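Local coordinates for TarM (Staphylococcus aureus subsp. aureus 21178, PDB 4X7R), which belongs to the GT-B clan of glycosyltransferases and is modelled with UDP, a sulfated glycan and (2S)-2,3-dihydroxypropyl 2-acetamido-2-deoxy-alpha-D-glucopyranoside bound, at residues 9-14 and 36-41; 67-72 and 205-210. The protein carries 1 engineered substitution. One frame throughout, in Å; residues are numbered along the deposited sequence.

How the contacts relate
Contact 1 (9-14 with 36-41) and contact 2 (67-72 with 205-210) follow one another along the chain, their centres 13 Å apart, and both reach the same parallel sheet, in which strands 36-40 and 66-68 are neighbours. Two probable backbone hydrogen bonds join them, Ile38 O to Tyr67 N at 2.7 Å and Thr40 N to Tyr67 O at 2.8 Å. Beyond the strand end, Phe41 CD1 packs on Cys207 SG at 3.5 Å. The sulfated glycan lies by this junction: contact 1 contributes His9 and Phe41 to its pocket, whereas the Cys207 side chain of contact 2 stays about 5 Å from the SUS unit.

Contact 1. Residues 9-14 and 36-41; sequences HELDVN and ADIVTF. With SUS (2-deoxy-3,6-di-O-sulfo-2-(sulfoamino)-alpha-D-glucopyranose), chain C; BDP (beta-D-glucopyranuronic acid), chain B.
His9 ties residues 9-14 to the end of strand 36-40 through its backbone: Phe41 N donates to His9 O at 2.9 Å. The N-H...O angle of 171° is nearly straight, although the donor is tilted from the carbonyl plane. The His9 ring serves the ligand instead. With CG anti to the backbone N (chi1 170°), it swings away from the strand and presents one face to the SUS sugar, whose C4 stands 4.1 Å above the plane, over the ring centre. ND1 donates to the N-sulfate oxygen SUS O1S, 2.6 Å away and in the ring plane, with the hydrogen bond bent to 140°. The same oxygen lies 3.6 Å from Phe41 CB, so both segments border this sulfate, whose sugar is also hydrogen-bonded by Ser230 and Lys233. At Glu10 the contact is made by the main chain, CA resting on the Thr40 methyl CG2 at 3.7 Å; its carboxylate is held in a salt bridge by Lys44, and CB covers the other face of the His9 ring toward the rim. Leu11 then points back at the strand. Its isobutyl group straddles two alternate residues, CG meeting Thr40 CG2 at 3.9 Å and CD1 meeting Ile38 CG2 at the same 3.9 Å. CG2 of Thr40 lies anti to the carbonyl carbon, which turns the methyl to the loop, while OG1 bonds Asn68 ND2. The loop runs from strand 3-7 to helix 17-31, whose Thr19 and Phe23 pack on Leu11; helix 47-56 contributes Tyr47 against Glu10 and Thr40, and on the sheet Ile38 pairs through its backbone with strand 66-68.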
# COMPACT_ATOMS: atom_id res chain seq x y z
N HIS A 9 4.54 -4.43 4.40
CA HIS A 9 5.31 -3.38 5.05
C HIS A 9 4.46 -2.59 6.06
O HIS A 9 4.82 -2.53 7.24
CB HIS A 9 5.88 -2.44 3.97
CG HIS A 9 6.50 -1.20 4.54
ND1 HIS A 9 7.43 -1.26 5.56
CD2 HIS A 9 6.32 0.09 4.17
CE1 HIS A 9 7.75 -0.01 5.82
NE2 HIS A 9 7.13 0.84 5.00
N GLU A 10 3.34 -1.99 5.59
CA GLU A 10 2.47 -1.13 6.39
C GLU A 10 1.06 -1.14 5.87
O GLU A 10 0.79 -1.62 4.76
CB GLU A 10 2.96 0.33 6.28
CG GLU A 10 2.71 0.99 4.92
CD GLU A 10 2.98 2.48 4.82
OE1 GLU A 10 2.51 3.25 5.68
OE2 GLU A 10 3.62 2.87 3.83
N LEU A 11 0.15 -0.55 6.66
CA LEU A 11 -1.24 -0.29 6.32
C LEU A 11 -1.44 1.21 6.46
O LEU A 11 -0.90 1.82 7.38
CB LEU A 11 -2.25 -1.01 7.23
CG LEU A 11 -2.39 -2.53 7.09
CD1 LEU A 11 -3.45 -3.04 8.03
CD2 LEU A 11 -2.70 -2.95 5.63
N ASP A 12 -2.16 1.81 5.52
CA ASP A 12 -2.50 3.22 5.52
C ASP A 12 -3.80 3.45 4.76
O ASP A 12 -4.27 2.55 4.06
CB ASP A 12 -1.35 4.11 5.00
CG ASP A 12 -1.27 5.43 5.76
OD1 ASP A 12 -2.25 5.78 6.45
OD2 ASP A 12 -0.23 6.10 5.68
N VAL A 13 -4.38 4.65 4.90
CA VAL A 13 -5.67 5.07 4.34
C VAL A 13 -5.74 5.41 2.84
O VAL A 13 -6.86 5.47 2.30
CB VAL A 13 -6.38 6.16 5.19
CG1 VAL A 13 -6.70 5.64 6.59
CG2 VAL A 13 -5.55 7.44 5.25
N ASN A 14 -4.65 5.75 2.18
CA ASN A 14 -4.91 6.08 0.77
C ASN A 14 -4.12 5.17 -0.18
O ASN A 14 -3.41 5.65 -1.05
CB ASN A 14 -4.74 7.60 0.49
CG ASN A 14 -5.88 8.54 0.89
OD1 ASN A 14 -5.82 9.75 0.60
ND2 ASN A 14 -6.95 8.07 1.55
N ALA A 36 -7.73 -14.57 9.59
CA ALA A 36 -6.69 -14.15 8.67
C ALA A 36 -6.36 -12.71 8.97
O ALA A 36 -7.07 -11.80 8.54
CB ALA A 36 -7.15 -14.31 7.23
N ASP A 37 -5.27 -12.51 9.75
CA ASP A 37 -4.84 -11.19 10.20
C ASP A 37 -3.66 -10.63 9.45
O ASP A 37 -2.98 -11.35 8.73
CB ASP A 37 -4.65 -11.18 11.72
CG ASP A 37 -5.93 -11.61 12.45
OD1 ASP A 37 -7.00 -10.98 12.20
OD2 ASP A 37 -5.87 -12.57 13.24
N ILE A 38 -3.44 -9.31 9.57
CA ILE A 38 -2.38 -8.61 8.86
C ILE A 38 -1.22 -8.31 9.80
O ILE A 38 -1.45 -7.86 10.92
CB ILE A 38 -2.95 -7.36 8.15
CG1 ILE A 38 -4.10 -7.80 7.12
CG2 ILE A 38 -1.82 -6.55 7.45
CD1 ILE A 38 -4.84 -6.68 6.37
N VAL A 39 0.01 -8.61 9.36
CA VAL A 39 1.25 -8.32 10.13
C VAL A 39 2.01 -7.22 9.37
O VAL A 39 2.31 -7.40 8.19
CB VAL A 39 2.14 -9.56 10.34
CG1 VAL A 39 3.35 -9.23 11.22
CG2 VAL A 39 1.33 -10.74 10.91
N THR A 40 2.28 -6.08 10.03
CA THR A 40 3.04 -4.96 9.48
C THR A 40 4.36 -4.78 10.24
O THR A 40 4.50 -5.30 11.35
CB THR A 40 2.21 -3.68 9.38
OG1 THR A 40 1.85 -3.24 10.70
CG2 THR A 40 0.98 -3.85 8.49
N PHE A 41 5.33 -4.06 9.63
CA PHE A 41 6.67 -3.90 10.19
C PHE A 41 7.13 -2.45 10.30
O PHE A 41 8.19 -2.21 10.86
CB PHE A 41 7.69 -4.76 9.39
CG PHE A 41 7.29 -6.22 9.29
CD1 PHE A 41 7.53 -7.10 10.34
CD2 PHE A 41 6.67 -6.71 8.14
CE1 PHE A 41 7.13 -8.45 10.26
CE2 PHE A 41 6.26 -8.05 8.06
CZ PHE A 41 6.49 -8.91 9.12
N2 SUS C . 11.29 -2.66 5.28
C1 SUS C . 12.05 -0.47 4.45
S1 SUS C . 10.69 -2.54 6.94
C2 SUS C . 10.89 -1.45 4.54
S2 SUS C . 9.02 3.47 1.95
C3 SUS C . 10.39 -1.81 3.12
O3 SUS C . 9.22 -2.65 3.19
S3 SUS C . 9.32 -4.09 2.68
C4 SUS C . 10.09 -0.57 2.27
O4 SUS C . 9.88 -1.05 0.95
C5 SUS C . 11.30 0.44 2.32
O5 SUS C . 11.65 0.71 3.71
C6 SUS C . 10.99 1.81 1.74
O6 SUS C . 9.89 2.34 2.47
O1S SUS C . 9.16 -2.61 6.92
O2S SUS C . 11.30 -3.71 7.70
O3S SUS C . 11.12 -1.22 7.57
O4S SUS C . 7.81 3.59 2.87
O5S SUS C . 9.85 4.76 1.96
O6S SUS C . 8.55 3.17 0.53
O7S SUS C . 9.78 -4.01 1.23
O8S SUS C . 7.97 -4.80 2.74
O9S SUS C . 10.35 -4.87 3.50
C1 BDP B . 8.80 -0.35 0.34
C2 BDP B . 9.13 -0.16 -1.16
C3 BDP B . 7.95 0.48 -1.90
C4 BDP B . 6.59 -0.25 -1.56
C5 BDP B . 6.45 -0.39 -0.00
C6 BDP B . 5.15 -1.11 0.42
O2 BDP B . 10.28 0.68 -1.29
O3 BDP B . 8.21 0.44 -3.32
O4 BDP B . 5.54 0.58 -2.03
O5 BDP B . 7.59 -1.11 0.53
O6A BDP B . 5.09 -2.35 0.20
O6B BDP B . 4.29 -0.44 1.02

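Contact 2. Residues 67-72 and 205-210; sequences YNVFEY and ALCVYY
Tyr210 lays one ring face on Val69, with Tyr72 meeting its CD1-CE1 rim obliquely. Val69 CA sits over that face, 3.7 Å from the ring centroid and only 11° off the normal, a CH-pi contact, while Val69 CB reaches Tyr210 CD2 at 3.6 Å. The Tyr72 ring is inclined at 51° to that of Tyr210, and its CB meets Tyr210 CE1 at 3.5 Å as the two side chains run past each other in opposite directions. Tyr67 CB approaches the phenol at its edge, near the ring plane, 3.2 Å from Tyr210 OH. A chi1 of 166°, placing CG anti to the backbone N, extends the Tyr210 ring from its helix to this strand-helix junction. One turn earlier, Leu206 CD2 packs against Val69 CG2 at 4.1 Å and also touches Phe70.

Behind this shell, Asn68 fixes the start of helix 69-78 as its N-cap: OD1 accepts from Glu71 N at 3.1 Å, in the carbonyl plane on a lone pair, and weakly from Phe70 N. ND2 donates to Asp42 O. Through Tyr210 and Leu206, helix 203-214 covers the beta-alpha junction of strand 66-68 and helix 69-78, at the edge of the Rossmann-like N-terminal half of a GT-B fold.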
# COMPACT_ATOMS: atom_id res chain seq x y z
N TYR A 67 -1.34 -6.88 13.47
CA TYR A 67 -0.23 -7.12 14.39
C TYR A 67 0.96 -6.30 13.83
O TYR A 67 1.27 -6.42 12.66
CB TYR A 67 0.15 -8.59 14.42
CG TYR A 67 -0.93 -9.47 15.00
CD1 TYR A 67 -1.16 -9.51 16.38
CD2 TYR A 67 -1.71 -10.28 14.18
CE1 TYR A 67 -2.14 -10.35 16.92
CE2 TYR A 67 -2.69 -11.12 14.71
CZ TYR A 67 -2.91 -11.14 16.08
OH TYR A 67 -3.86 -11.97 16.60
N ASN A 68 1.56 -5.44 14.65
CA ASN A 68 2.69 -4.63 14.23
C ASN A 68 3.87 -4.87 15.20
O ASN A 68 3.66 -4.97 16.41
CB ASN A 68 2.29 -3.16 14.13
CG ASN A 68 3.46 -2.24 13.81
OD1 ASN A 68 4.15 -1.71 14.70
ND2 ASN A 68 3.73 -2.08 12.52
N VAL A 69 5.09 -5.01 14.67
CA VAL A 69 6.33 -5.29 15.44
C VAL A 69 6.58 -4.25 16.56
O VAL A 69 6.87 -4.66 17.67
CB VAL A 69 7.58 -5.51 14.52
CG1 VAL A 69 7.90 -4.28 13.67
CG2 VAL A 69 8.80 -5.95 15.34
N PHE A 70 6.49 -2.94 16.27
CA PHE A 70 6.69 -1.89 17.28
C PHE A 70 5.57 -1.87 18.28
O PHE A 70 5.84 -1.78 19.47
CB PHE A 70 6.95 -0.51 16.65
CG PHE A 70 8.19 -0.55 15.79
CD1 PHE A 70 9.45 -0.72 16.37
CD2 PHE A 70 8.09 -0.57 14.40
CE1 PHE A 70 10.59 -0.85 15.57
CE2 PHE A 70 9.24 -0.67 13.60
CZ PHE A 70 10.48 -0.80 14.19
N GLU A 71 4.31 -2.06 17.82
CA GLU A 71 3.12 -2.11 18.69
C GLU A 71 3.19 -3.24 19.70
O GLU A 71 2.77 -3.04 20.83
CB GLU A 71 1.82 -2.21 17.87
CG GLU A 71 1.51 -0.95 17.09
CD GLU A 71 1.12 0.27 17.90
OE1 GLU A 71 0.41 0.11 18.92
OE2 GLU A 71 1.50 1.39 17.50
N TYR A 72 3.70 -4.40 19.30
CA TYR A 72 3.85 -5.58 20.16
C TYR A 72 4.78 -5.25 21.35
O TYR A 72 4.42 -5.55 22.49
CB TYR A 72 4.41 -6.74 19.32
CG TYR A 72 4.87 -7.94 20.13
CD1 TYR A 72 3.95 -8.84 20.66
CD2 TYR A 72 6.22 -8.20 20.31
CE1 TYR A 72 4.37 -9.94 21.41
CE2 TYR A 72 6.65 -9.31 21.04
CZ TYR A 72 5.72 -10.18 21.58
OH TYR A 72 6.14 -11.28 22.29
N ALA A 205 16.48 -9.15 11.65
CA ALA A 205 16.64 -10.04 12.81
C ALA A 205 15.52 -9.79 13.84
O ALA A 205 14.98 -10.75 14.37
CB ALA A 205 18.00 -9.83 13.49
N LEU A 206 15.20 -8.52 14.12
CA LEU A 206 14.13 -8.16 15.07
C LEU A 206 12.79 -8.71 14.54
O LEU A 206 12.07 -9.41 15.27
CB LEU A 206 14.05 -6.61 15.23
CG LEU A 206 12.84 -6.06 16.04
CD1 LEU A 206 13.03 -6.30 17.50
CD2 LEU A 206 12.60 -4.58 15.77
N CYS A 207 12.48 -8.44 13.24
CA CYS A 207 11.24 -8.91 12.60
C CYS A 207 11.12 -10.40 12.51
O CYS A 207 10.04 -10.93 12.72
CB CYS A 207 11.06 -8.24 11.25
SG CYS A 207 10.78 -6.46 11.38
N VAL A 208 12.25 -11.10 12.30
CA VAL A 208 12.26 -12.57 12.28
C VAL A 208 11.92 -13.10 13.68
O VAL A 208 11.09 -14.00 13.81
CB VAL A 208 13.59 -13.13 11.72
CG1 VAL A 208 13.77 -14.61 12.08
CG2 VAL A 208 13.68 -12.90 10.22
N TYR A 209 12.54 -12.51 14.73
CA TYR A 209 12.27 -12.90 16.12
C TYR A 209 10.79 -12.70 16.42
O TYR A 209 10.15 -13.60 16.96
CB TYR A 209 13.13 -12.08 17.09
CG TYR A 209 12.73 -12.20 18.54
CD1 TYR A 209 13.12 -13.30 19.31
CD2 TYR A 209 12.01 -11.19 19.18
CE1 TYR A 209 12.79 -13.39 20.67
CE2 TYR A 209 11.64 -11.29 20.52
CZ TYR A 209 12.04 -12.38 21.27
OH TYR A 209 11.65 -12.47 22.58
N TYR A 210 10.26 -11.52 16.07
CA TYR A 210 8.87 -11.13 16.29
C TYR A 210 7.87 -12.15 15.73
O TYR A 210 6.97 -12.58 16.45
CB TYR A 210 8.63 -9.71 15.73
CG TYR A 210 7.17 -9.34 15.62
CD1 TYR A 210 6.36 -9.29 16.75
CD2 TYR A 210 6.60 -9.01 14.39
CE1 TYR A 210 5.01 -8.95 16.66
CE2 TYR A 210 5.26 -8.66 14.29
CZ TYR A 210 4.47 -8.62 15.43
OH TYR A 210 3.17 -8.23 15.37